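Local coordinates for mandelate racemase/muconate lactonizing enzyme family protein (Roseovarius nubinhibens ISM, PDB 3U4F) that probably works as a magnesium-dependent hydro-lyase of the enolase superfamily, at residues 135-140 / 331-336; 164-169 / 200-205; 307-312 / 340-345. One frame throughout, in Å; residues are numbered along the deposited sequence.

Contact 1 of 3, residues 135-140 / 331-336. With GAI (guanidine), chain F.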
loop_
_atom_site.group_PDB
_atom_site.type_symbol
_atom_site.label_atom_id
_atom_site.label_comp_id
_atom_site.label_asym_id
_atom_site.label_seq_id
_atom_site.Cartn_x
_atom_site.Cartn_y
_atom_site.Cartn_z
ATOM N N ARG A 135 -14.699 -18.513 21.990
ATOM C CA ARG A 135 -15.169 -17.422 22.817
ATOM C C ARG A 135 -15.224 -16.168 21.986
ATOM O O ARG A 135 -14.271 -15.885 21.259
ATOM C CB ARG A 135 -14.183 -17.170 23.963
ATOM C CG ARG A 135 -14.645 -16.071 24.934
ATOM C CD ARG A 135 -13.630 -15.928 26.056
ATOM N NE ARG A 135 -14.012 -14.885 27.005
ATOM C CZ ARG A 135 -13.168 -14.334 27.880
ATOM N NH1 ARG A 135 -11.891 -14.684 27.886
ATOM N NH2 ARG A 135 -13.598 -13.398 28.712
ATOM N N ALA A 136 -16.309 -15.406 22.105
ATOM C CA ALA A 136 -16.400 -14.152 21.329
ATOM C C ALA A 136 -16.392 -12.948 22.265
ATOM O O ALA A 136 -16.888 -13.031 23.398
ATOM C CB ALA A 136 -17.655 -14.141 20.492
ATOM N N TYR A 137 -15.835 -11.825 21.809
ATOM C CA TYR A 137 -16.094 -10.574 22.507
ATOM C C TYR A 137 -17.011 -9.674 21.687
ATOM O O TYR A 137 -16.872 -9.592 20.463
ATOM C CB TYR A 137 -14.796 -9.865 22.929
ATOM C CG TYR A 137 -13.925 -9.218 21.847
ATOM C CD1 TYR A 137 -14.128 -7.894 21.468
ATOM C CD2 TYR A 137 -12.830 -9.907 21.309
ATOM C CE1 TYR A 137 -13.289 -7.276 20.502
ATOM C CE2 TYR A 137 -11.974 -9.322 20.380
ATOM C CZ TYR A 137 -12.205 -7.993 19.983
ATOM O OH TYR A 137 -11.357 -7.392 19.066
ATOM N N ALA A 138 -17.946 -9.018 22.376
ATOM C CA ALA A 138 -18.867 -8.049 21.793
ATOM C C ALA A 138 -18.108 -6.765 21.460
ATOM O O ALA A 138 -17.569 -6.111 22.337
ATOM C CB ALA A 138 -20.004 -7.758 22.757
ATOM N N SER A 139 -18.006 -6.455 20.181
ATOM C CA SER A 139 -17.182 -5.344 19.763
ATOM C C SER A 139 -18.085 -4.199 19.273
ATOM O O SER A 139 -18.785 -4.309 18.258
ATOM C CB SER A 139 -16.171 -5.775 18.704
ATOM O OG SER A 139 -15.221 -4.758 18.459
ATOM N N SER A 140 -18.057 -3.106 20.032
ATOM C CA SER A 140 -18.627 -1.846 19.592
ATOM C C SER A 140 -17.688 -1.141 18.601
ATOM O O SER A 140 -16.472 -1.021 18.847
ATOM C CB SER A 140 -18.848 -0.935 20.790
ATOM O OG SER A 140 -19.099 0.396 20.347
ATOM N N TYR A 331 -10.148 -14.734 22.186
ATOM C CA TYR A 331 -11.501 -14.524 21.697
ATOM C C TYR A 331 -11.544 -13.963 20.278
ATOM O O TYR A 331 -10.582 -13.376 19.783
ATOM C CB TYR A 331 -12.370 -13.634 22.623
ATOM C CG TYR A 331 -11.577 -12.634 23.467
ATOM C CD1 TYR A 331 -11.840 -12.484 24.817
ATOM C CD2 TYR A 331 -10.572 -11.845 22.888
ATOM C CE1 TYR A 331 -11.098 -11.552 25.606
ATOM C CE2 TYR A 331 -9.809 -10.938 23.661
ATOM C CZ TYR A 331 -10.081 -10.821 25.020
ATOM O OH TYR A 331 -9.342 -9.940 25.763
ATOM N N LEU A 332 -12.698 -14.208 19.677
ATOM C CA LEU A 332 -13.112 -13.723 18.369
ATOM C C LEU A 332 -13.716 -12.324 18.505
ATOM O O LEU A 332 -14.661 -12.151 19.263
ATOM C CB LEU A 332 -14.204 -14.679 17.872
ATOM C CG LEU A 332 -14.943 -14.282 16.593
ATOM C CD1 LEU A 332 -14.011 -14.542 15.410
ATOM C CD2 LEU A 332 -16.258 -15.070 16.445
ATOM N N GLU A 333 -13.212 -11.351 17.733
ATOM C CA GLU A 333 -13.894 -10.060 17.612
ATOM C C GLU A 333 -15.249 -10.227 16.925
ATOM O O GLU A 333 -15.322 -10.712 15.805
ATOM C CB GLU A 333 -13.070 -9.062 16.805
ATOM C CG GLU A 333 -13.792 -7.710 16.798
ATOM C CD GLU A 333 -12.976 -6.578 16.277
ATOM O OE1 GLU A 333 -11.954 -6.826 15.613
ATOM O OE2 GLU A 333 -13.385 -5.422 16.558
ATOM N N PHE A 334 -16.313 -9.818 17.602
ATOM C CA PHE A 334 -17.653 -10.033 17.089
ATOM C C PHE A 334 -18.395 -8.720 17.120
ATOM O O PHE A 334 -18.814 -8.257 18.184
ATOM C CB PHE A 334 -18.411 -11.075 17.913
ATOM C CG PHE A 334 -19.700 -11.520 17.251
ATOM C CD1 PHE A 334 -19.697 -12.576 16.333
ATOM C CD2 PHE A 334 -20.899 -10.862 17.532
ATOM C CE1 PHE A 334 -20.883 -12.967 15.698
ATOM C CE2 PHE A 334 -22.096 -11.235 16.884
ATOM C CZ PHE A 334 -22.090 -12.284 15.991
ATOM N N SER A 335 -18.566 -8.111 15.946
ATOM C CA SER A 335 -19.277 -6.823 15.875
ATOM C C SER A 335 -20.743 -6.944 16.326
ATOM O O SER A 335 -21.507 -7.789 15.823
ATOM C CB SER A 335 -19.272 -6.236 14.453
ATOM O OG SER A 335 -20.045 -5.034 14.469
ATOM N N ILE A 336 -21.124 -6.094 17.272
ATOM C CA ILE A 336 -22.487 -6.082 17.754
ATOM C C ILE A 336 -23.354 -4.938 17.171
ATOM O O ILE A 336 -24.464 -4.683 17.645
ATOM C CB ILE A 336 -22.574 -6.172 19.308
ATOM C CG1 ILE A 336 -21.662 -5.152 20.023
ATOM C CG2 ILE A 336 -22.281 -7.622 19.755
ATOM C CD1 ILE A 336 -22.068 -3.686 19.831
HETATM C C GAI F . -11.286 -2.889 15.624
HETATM N N1 GAI F . -12.541 -3.185 15.407
HETATM N N2 GAI F . -10.673 -1.722 15.214
HETATM N N3 GAI F . -10.483 -3.771 16.243
#
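Tyr137 lies between Tyr331 and Glu333 of the neighbouring strand. Its ring turns an edge toward the face of Tyr331 in an offset edge-to-face pair. The Tyr137 and Tyr331 ring centroids are 5.1 Å apart, with the planes at 72°. Glu333 sets its CA over a face of the Tyr137 ring, 3.7 Å from the centroid. The phenol end reaches on over CB and CG of Glu333. CG of Tyr137 sits between its backbone N and carbonyl carbon (chi1 71°), which lays the ring over the strand beside it. Tyr331 is shared. Its CD1 covers one face of the Arg135 guanidinium, 3.8 Å from NH1, while NE of Arg135 bridges to Asp164.

On the other side of the sheet the small alanine methyls do the touching. Ala136 CB rests 4.1 Å from Phe334 CB, and Ala138 CB meets Ile336 CG2 at 3.8 Å. The Phe334 ring leads away from the neighbouring strand. Leu332 packs on helix 313-322. The strands run parallel, joined by alternating backbone bonds from Leu332 N to Arg135 O through to Ile336 N to Ser139 O. As in other enolase-superfamily barrels, these are the first and last parallel strands, and their pairing closes the barrel.

Toward the pocket, Glu333 is extended, and Ser139 OG gives its hydrogen to Glu333 OE2 at 2.7 Å, on the anti lone pair. Guanidine N1 also donates to Glu333 OE2, at 2.7 Å. Tyr137 OH bonds to Lys167 NZ. A leucine in place of Tyr137 would probably cost the Lys167 amine this hydroxyl partner and open a gap beside Tyr331. Glu333 OE1 takes the backbone N of Cys308. Both carboxylate oxygens are thus engaged, which should limit rotation of the group and keep OE2 turned toward the guanidine.

Contact 2 of 3, residues 164-169 / 200-205. With MG (magnesium ion), chain E; GAI (guanidine), chain F.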
loop_
_atom_site.group_PDB
_atom_site.type_symbol
_atom_site.label_atom_id
_atom_site.label_comp_id
_atom_site.label_asym_id
_atom_site.label_seq_id
_atom_site.Cartn_x
_atom_site.Cartn_y
_atom_site.Cartn_z
ATOM N N ASP A 164 -19.119 -12.503 27.689
ATOM C CA ASP A 164 -18.449 -12.147 28.954
ATOM C C ASP A 164 -17.199 -11.304 28.710
ATOM O O ASP A 164 -16.356 -11.177 29.585
ATOM C CB ASP A 164 -18.105 -13.398 29.769
ATOM C CG ASP A 164 -17.003 -14.254 29.144
ATOM O OD1 ASP A 164 -16.448 -13.931 28.063
ATOM O OD2 ASP A 164 -16.683 -15.294 29.770
ATOM N N ALA A 165 -17.080 -10.783 27.489
ATOM C CA ALA A 165 -15.989 -9.890 27.072
ATOM C C ALA A 165 -16.557 -8.822 26.140
ATOM O O ALA A 165 -17.425 -9.116 25.303
ATOM C CB ALA A 165 -14.912 -10.694 26.350
ATOM N N PHE A 166 -16.066 -7.592 26.269
ATOM C CA PHE A 166 -16.703 -6.432 25.625
ATOM C C PHE A 166 -15.628 -5.409 25.261
ATOM O O PHE A 166 -14.783 -5.081 26.093
ATOM C CB PHE A 166 -17.721 -5.755 26.559
ATOM C CG PHE A 166 -18.737 -6.705 27.156
ATOM C CD1 PHE A 166 -19.970 -6.883 26.553
ATOM C CD2 PHE A 166 -18.439 -7.413 28.311
ATOM C CE1 PHE A 166 -20.908 -7.773 27.092
ATOM C CE2 PHE A 166 -19.342 -8.324 28.847
ATOM C CZ PHE A 166 -20.584 -8.503 28.227
ATOM N N LYS A 167 -15.659 -4.912 24.024
ATOM C CA LYS A 167 -14.683 -3.896 23.613
ATOM C C LYS A 167 -15.382 -2.588 23.253
ATOM O O LYS A 167 -16.363 -2.592 22.491
ATOM C CB LYS A 167 -13.792 -4.386 22.450
ATOM C CG LYS A 167 -12.667 -3.407 22.093
ATOM C CD LYS A 167 -11.646 -4.015 21.142
ATOM C CE LYS A 167 -12.087 -3.849 19.701
ATOM N NZ LYS A 167 -11.067 -4.496 18.840
ATOM N N VAL A 168 -14.875 -1.475 23.793
ATOM C CA VAL A 168 -15.393 -0.143 23.479
ATOM C C VAL A 168 -14.258 0.729 22.925
ATOM O O VAL A 168 -13.128 0.268 22.799
ATOM C CB VAL A 168 -16.057 0.513 24.743
ATOM C CG1 VAL A 168 -17.161 -0.376 25.256
ATOM C CG2 VAL A 168 -15.023 0.752 25.794
ATOM N N ARG A 169 -14.557 1.968 22.557
ATOM C CA ARG A 169 -13.590 2.820 21.890
ATOM C C ARG A 169 -13.069 3.912 22.833
ATOM O O ARG A 169 -13.832 4.446 23.626
ATOM C CB ARG A 169 -14.238 3.483 20.690
ATOM C CG ARG A 169 -14.838 2.483 19.695
ATOM C CD ARG A 169 -13.719 1.756 18.912
ATOM N NE ARG A 169 -14.179 0.428 18.460
ATOM C CZ ARG A 169 -13.458 -0.381 17.699
ATOM N NH1 ARG A 169 -12.285 0.038 17.224
ATOM N NH2 ARG A 169 -13.913 -1.599 17.412
ATOM N N ALA A 200 -16.459 -9.433 34.119
ATOM C CA ALA A 200 -16.400 -9.187 32.659
ATOM C C ALA A 200 -14.973 -8.839 32.208
ATOM O O ALA A 200 -14.259 -8.086 32.894
ATOM C CB ALA A 200 -17.364 -8.059 32.280
ATOM N N ALA A 201 -14.536 -9.412 31.083
ATOM C CA ALA A 201 -13.309 -8.944 30.439
ATOM C C ALA A 201 -13.629 -7.661 29.665
ATOM O O ALA A 201 -14.610 -7.592 28.881
ATOM C CB ALA A 201 -12.734 -10.003 29.523
ATOM N N LEU A 202 -12.829 -6.625 29.904
ATOM C CA LEU A 202 -13.061 -5.357 29.234
ATOM C C LEU A 202 -11.849 -4.971 28.383
ATOM O O LEU A 202 -10.710 -4.990 28.852
ATOM C CB LEU A 202 -13.399 -4.249 30.233
ATOM C CG LEU A 202 -14.675 -4.425 31.084
ATOM C CD1 LEU A 202 -14.766 -3.304 32.151
ATOM C CD2 LEU A 202 -15.966 -4.489 30.217
ATOM N N LEU A 203 -12.134 -4.639 27.123
ATOM C CA LEU A 203 -11.114 -4.318 26.122
ATOM C C LEU A 203 -11.395 -2.908 25.616
ATOM O O LEU A 203 -12.532 -2.448 25.659
ATOM C CB LEU A 203 -11.240 -5.285 24.923
ATOM C CG LEU A 203 -11.111 -6.799 25.065
ATOM C CD1 LEU A 203 -12.329 -7.462 25.709
ATOM C CD2 LEU A 203 -10.896 -7.415 23.621
ATOM N N ILE A 204 -10.381 -2.220 25.110
ATOM C CA ILE A 204 -10.625 -0.902 24.534
ATOM C C ILE A 204 -9.728 -0.753 23.325
ATOM O O ILE A 204 -8.675 -1.401 23.234
ATOM C CB ILE A 204 -10.392 0.258 25.579
ATOM C CG1 ILE A 204 -11.112 1.559 25.161
ATOM C CG2 ILE A 204 -8.907 0.460 25.867
ATOM C CD1 ILE A 204 -11.418 2.492 26.388
ATOM N N ASP A 205 -10.125 0.125 22.415
ATOM C CA ASP A 205 -9.376 0.294 21.178
ATOM C C ASP A 205 -9.329 1.808 20.919
ATOM O O ASP A 205 -10.371 2.449 20.861
ATOM C CB ASP A 205 -10.145 -0.427 20.072
ATOM C CG ASP A 205 -9.349 -0.588 18.776
ATOM O OD1 ASP A 205 -8.449 0.224 18.509
ATOM O OD2 ASP A 205 -9.641 -1.559 18.020
HETATM MG MG MG E . -8.839 -2.356 16.214
HETATM C C GAI F . -11.286 -2.889 15.624
HETATM N N1 GAI F . -12.541 -3.185 15.407
HETATM N N2 GAI F . -10.673 -1.722 15.214
HETATM N N3 GAI F . -10.483 -3.771 16.243
HETATM O O HOH W 1 -7.642 -0.771 16.171
#
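The Arg169 guanidinium has CB of Asp205 over one face, and N1 of the bound guanidine lies at its edge, 2.9 Å from Arg169 NH2. Its plane is 26° from that of the Asp205 carboxylate, and the two side chains run side by side. Arg169 NE is held by Ser140 O. The Phe166 ring, on the other side of the sheet, meets Ala200 CB and Ala201 O at its edge.

Lys167 lays CB and CG against Leu203 CB and then bends at chi3 (86°). The bend brings Lys167 NZ to 2.8 Å from guanidine N3. The bond from Lys167 NZ to Asp205 OD2, part of a salt bridge, is weak at 3.4 Å. Besides Tyr137, the amine has a salt bridge to Glu231 OE1. Asp205 OD2 binds the magnesium at 2.1 Å, and its OD1 takes a water that is also a metal ligand, as well as Asn207 N. Guanidine N2 and N3, Glu231 and Glu257 complete the metal's shell.

Val168 packs on Ile204 toward the outer helices. Parallel backbone bonds, such as Leu203 N to Phe166 O, join the strands. Helix 184-196 links them in a beta-alpha-beta crossover of the TIM barrel, whose C-terminal strand ends carry the magnesium site, as in the enolase superfamily.

Contact 3 of 3, residues 307-312 / 340-345. With GAI (guanidine), chain F.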
loop_
_atom_site.group_PDB
_atom_site.type_symbol
_atom_site.label_atom_id
_atom_site.label_comp_id
_atom_site.label_asym_id
_atom_site.label_seq_id
_atom_site.Cartn_x
_atom_site.Cartn_y
_atom_site.Cartn_z
ATOM N N HIS A 307 -8.376 -9.220 13.792
ATOM C CA HIS A 307 -9.363 -8.191 13.661
ATOM C C HIS A 307 -10.420 -8.714 12.708
ATOM O O HIS A 307 -10.130 -9.294 11.657
ATOM C CB HIS A 307 -8.681 -6.955 13.054
ATOM C CG HIS A 307 -9.622 -5.926 12.519
ATOM N ND1 HIS A 307 -9.999 -5.885 11.191
ATOM C CD2 HIS A 307 -10.217 -4.866 13.115
ATOM C CE1 HIS A 307 -10.796 -4.843 10.997
ATOM N NE2 HIS A 307 -10.942 -4.210 12.146
ATOM N N CYS A 308 -11.660 -8.502 13.061
ATOM C CA CYS A 308 -12.716 -8.777 12.088
ATOM C C CYS A 308 -13.849 -7.945 12.518
ATOM O O CYS A 308 -14.441 -8.225 13.562
ATOM C CB CYS A 308 -13.088 -10.282 11.968
ATOM S SG CYS A 308 -13.053 -11.298 13.388
ATOM N N ALA A 309 -14.148 -6.933 11.711
ATOM C CA ALA A 309 -14.994 -5.841 12.151
ATOM C C ALA A 309 -16.387 -5.731 11.501
ATOM O O ALA A 309 -17.073 -4.716 11.644
ATOM C CB ALA A 309 -14.241 -4.546 12.037
ATOM N N ASN A 310 -16.789 -6.754 10.761
ATOM C CA ASN A 310 -18.177 -6.837 10.347
ATOM C C ASN A 310 -18.516 -8.300 10.139
ATOM O O ASN A 310 -17.635 -9.170 10.254
ATOM C CB ASN A 310 -18.438 -6.053 9.078
ATOM C CG ASN A 310 -17.515 -6.439 7.983
ATOM O OD1 ASN A 310 -17.537 -7.565 7.497
ATOM N ND2 ASN A 310 -16.671 -5.496 7.578
ATOM N N LEU A 311 -19.786 -8.542 9.836
ATOM C CA LEU A 311 -20.278 -9.907 9.659
ATOM C C LEU A 311 -20.431 -10.307 8.200
ATOM O O LEU A 311 -21.356 -11.074 7.831
ATOM C CB LEU A 311 -21.581 -10.128 10.443
ATOM C CG LEU A 311 -21.425 -9.931 11.956
ATOM C CD1 LEU A 311 -22.787 -10.020 12.735
ATOM C CD2 LEU A 311 -20.301 -10.840 12.513
ATOM N N SER A 312 -19.534 -9.783 7.359
ATOM C CA SER A 312 -19.215 -10.459 6.100
ATOM C C SER A 312 -18.500 -11.764 6.486
ATOM O O SER A 312 -18.498 -12.137 7.663
ATOM C CB SER A 312 -18.293 -9.614 5.202
ATOM O OG SER A 312 -16.982 -9.528 5.735
ATOM N N ASP A 340 -28.792 -0.379 11.274
ATOM C CA ASP A 340 -28.507 1.056 11.146
ATOM C C ASP A 340 -27.128 1.155 10.475
ATOM O O ASP A 340 -26.930 1.912 9.506
ATOM C CB ASP A 340 -28.535 1.815 12.512
ATOM C CG ASP A 340 -27.385 1.395 13.495
ATOM O OD1 ASP A 340 -27.306 0.184 13.843
ATOM O OD2 ASP A 340 -26.580 2.268 13.937
ATOM N N TYR A 341 -26.220 0.301 10.952
ATOM C CA TYR A 341 -24.794 0.487 10.808
ATOM C C TYR A 341 -24.170 -0.127 9.559
ATOM O O TYR A 341 -23.296 0.486 8.948
ATOM C CB TYR A 341 -24.092 -0.082 12.050
ATOM C CG TYR A 341 -22.708 0.454 12.206
ATOM C CD1 TYR A 341 -22.480 1.690 12.811
ATOM C CD2 TYR A 341 -21.617 -0.254 11.723
ATOM C CE1 TYR A 341 -21.202 2.193 12.932
ATOM C CE2 TYR A 341 -20.341 0.250 11.837
ATOM C CZ TYR A 341 -20.142 1.464 12.447
ATOM O OH TYR A 341 -18.874 1.938 12.548
ATOM N N TYR A 342 -24.584 -1.354 9.237
ATOM C CA TYR A 342 -24.036 -2.134 8.123
ATOM C C TYR A 342 -25.230 -2.613 7.276
ATOM O O TYR A 342 -25.565 -3.785 7.311
ATOM C CB TYR A 342 -23.247 -3.377 8.652
ATOM C CG TYR A 342 -21.892 -3.147 9.348
ATOM C CD1 TYR A 342 -20.900 -2.395 8.728
ATOM C CD2 TYR A 342 -21.593 -3.731 10.614
ATOM C CE1 TYR A 342 -19.648 -2.183 9.325
ATOM C CE2 TYR A 342 -20.310 -3.529 11.247
ATOM C CZ TYR A 342 -19.352 -2.750 10.575
ATOM O OH TYR A 342 -18.086 -2.497 11.117
ATOM N N PRO A 343 -25.875 -1.707 6.507
ATOM C CA PRO A 343 -27.089 -2.111 5.774
ATOM C C PRO A 343 -26.795 -3.169 4.696
ATOM O O PRO A 343 -27.618 -4.061 4.448
ATOM C CB PRO A 343 -27.577 -0.801 5.121
ATOM C CG PRO A 343 -26.714 0.321 5.719
ATOM C CD PRO A 343 -25.436 -0.342 6.145
ATOM N N TRP A 344 -25.620 -3.061 4.077
ATOM C CA TRP A 344 -25.187 -3.981 3.034
ATOM C C TRP A 344 -24.960 -5.403 3.540
ATOM O O TRP A 344 -24.818 -6.321 2.728
ATOM C CB TRP A 344 -23.886 -3.477 2.407
ATOM C CG TRP A 344 -22.801 -3.205 3.418
ATOM C CD1 TRP A 344 -22.503 -2.003 4.000
ATOM C CD2 TRP A 344 -21.889 -4.159 3.982
ATOM N NE1 TRP A 344 -21.457 -2.151 4.880
ATOM C CE2 TRP A 344 -21.061 -3.460 4.889
ATOM C CE3 TRP A 344 -21.678 -5.528 3.790
ATOM C CZ2 TRP A 344 -20.043 -4.086 5.618
ATOM C CZ3 TRP A 344 -20.660 -6.161 4.526
ATOM C CH2 TRP A 344 -19.867 -5.428 5.435
ATOM N N GLN A 345 -24.885 -5.603 4.860
ATOM C CA GLN A 345 -24.533 -6.938 5.344
ATOM C C GLN A 345 -25.757 -7.865 5.510
ATOM O O GLN A 345 -25.598 -9.078 5.712
ATOM C CB GLN A 345 -23.569 -6.889 6.572
ATOM C CG GLN A 345 -24.194 -7.109 7.933
ATOM C CD GLN A 345 -23.213 -6.956 9.091
ATOM O OE1 GLN A 345 -21.989 -6.807 8.911
ATOM N NE2 GLN A 345 -23.749 -7.003 10.298
HETATM C C GAI F . -11.286 -2.889 15.624
HETATM N N1 GAI F . -12.541 -3.185 15.407
HETATM N N2 GAI F . -10.673 -1.722 15.214
HETATM N N3 GAI F . -10.483 -3.771 16.243
#
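Ala309, two residues after the pocket residue His307, makes the first touch: its carbonyl O accepts a bond from Tyr342 OH, modelled at a doubtfully short 2.5 Å. His307 itself has guanidine N3 at the edge of its ring, and its ND1 bonds to Asp280, a pairing that recalls the His-Asp dyad of mandelate racemase relatives.

Asn310 comes next, between two aromatic rings. Its CB sits over a face of the Tyr342 ring, 3.9 Å from the centroid; CD2 of Tyr341 covers the opposite face. CG of Asn310 lies between its backbone N and carbonyl carbon (chi1 54°), which turns the amide to the Trp344 edge and OD1 back to Ser312. Asn310 CG is 3.6 Å from Trp344 CH2, with the planes 83° apart. Asn310 OD1 forms an Asx turn: it accepts from Ser312 N, and from Ser312 OG as well. ND2 reaches Thr55 and Tyr56, so this barrel loop is tied to the N-terminal domain. Trp344 stacks on Phe35 of that domain.

Leu311 N donates to Gln345 OE1 at 3.0 Å, from above the amide's carbonyl plane. CB of Leu311 packs against the same amide. Ser312 closes the segment at the N-cap of helix 313-322, with its CB near the edge of Trp344 and its OG also bonded to Gln52.

From the N terminus, the chain first lays down 135-140. It then runs through helix 147-161 to 164-169, and after helix 184-196 contact 2 closes a short loop at 200-205. This loop lies wholly within the long one that contact 1 closes when 331-336 returns to 135-140. Segment 307-312 opens contact 3 before that return, and 340-345 closes it afterwards, so contacts 1 and 3 cross. Contacts 1 and 2 share one sheet, with strands 132-139 and 165-169 side by side. Contact 3 joins the loop before helix 313-322 to the loop after strand 332-335. Contacts 2 and 3 do not touch, yet all three reach the same guanidine.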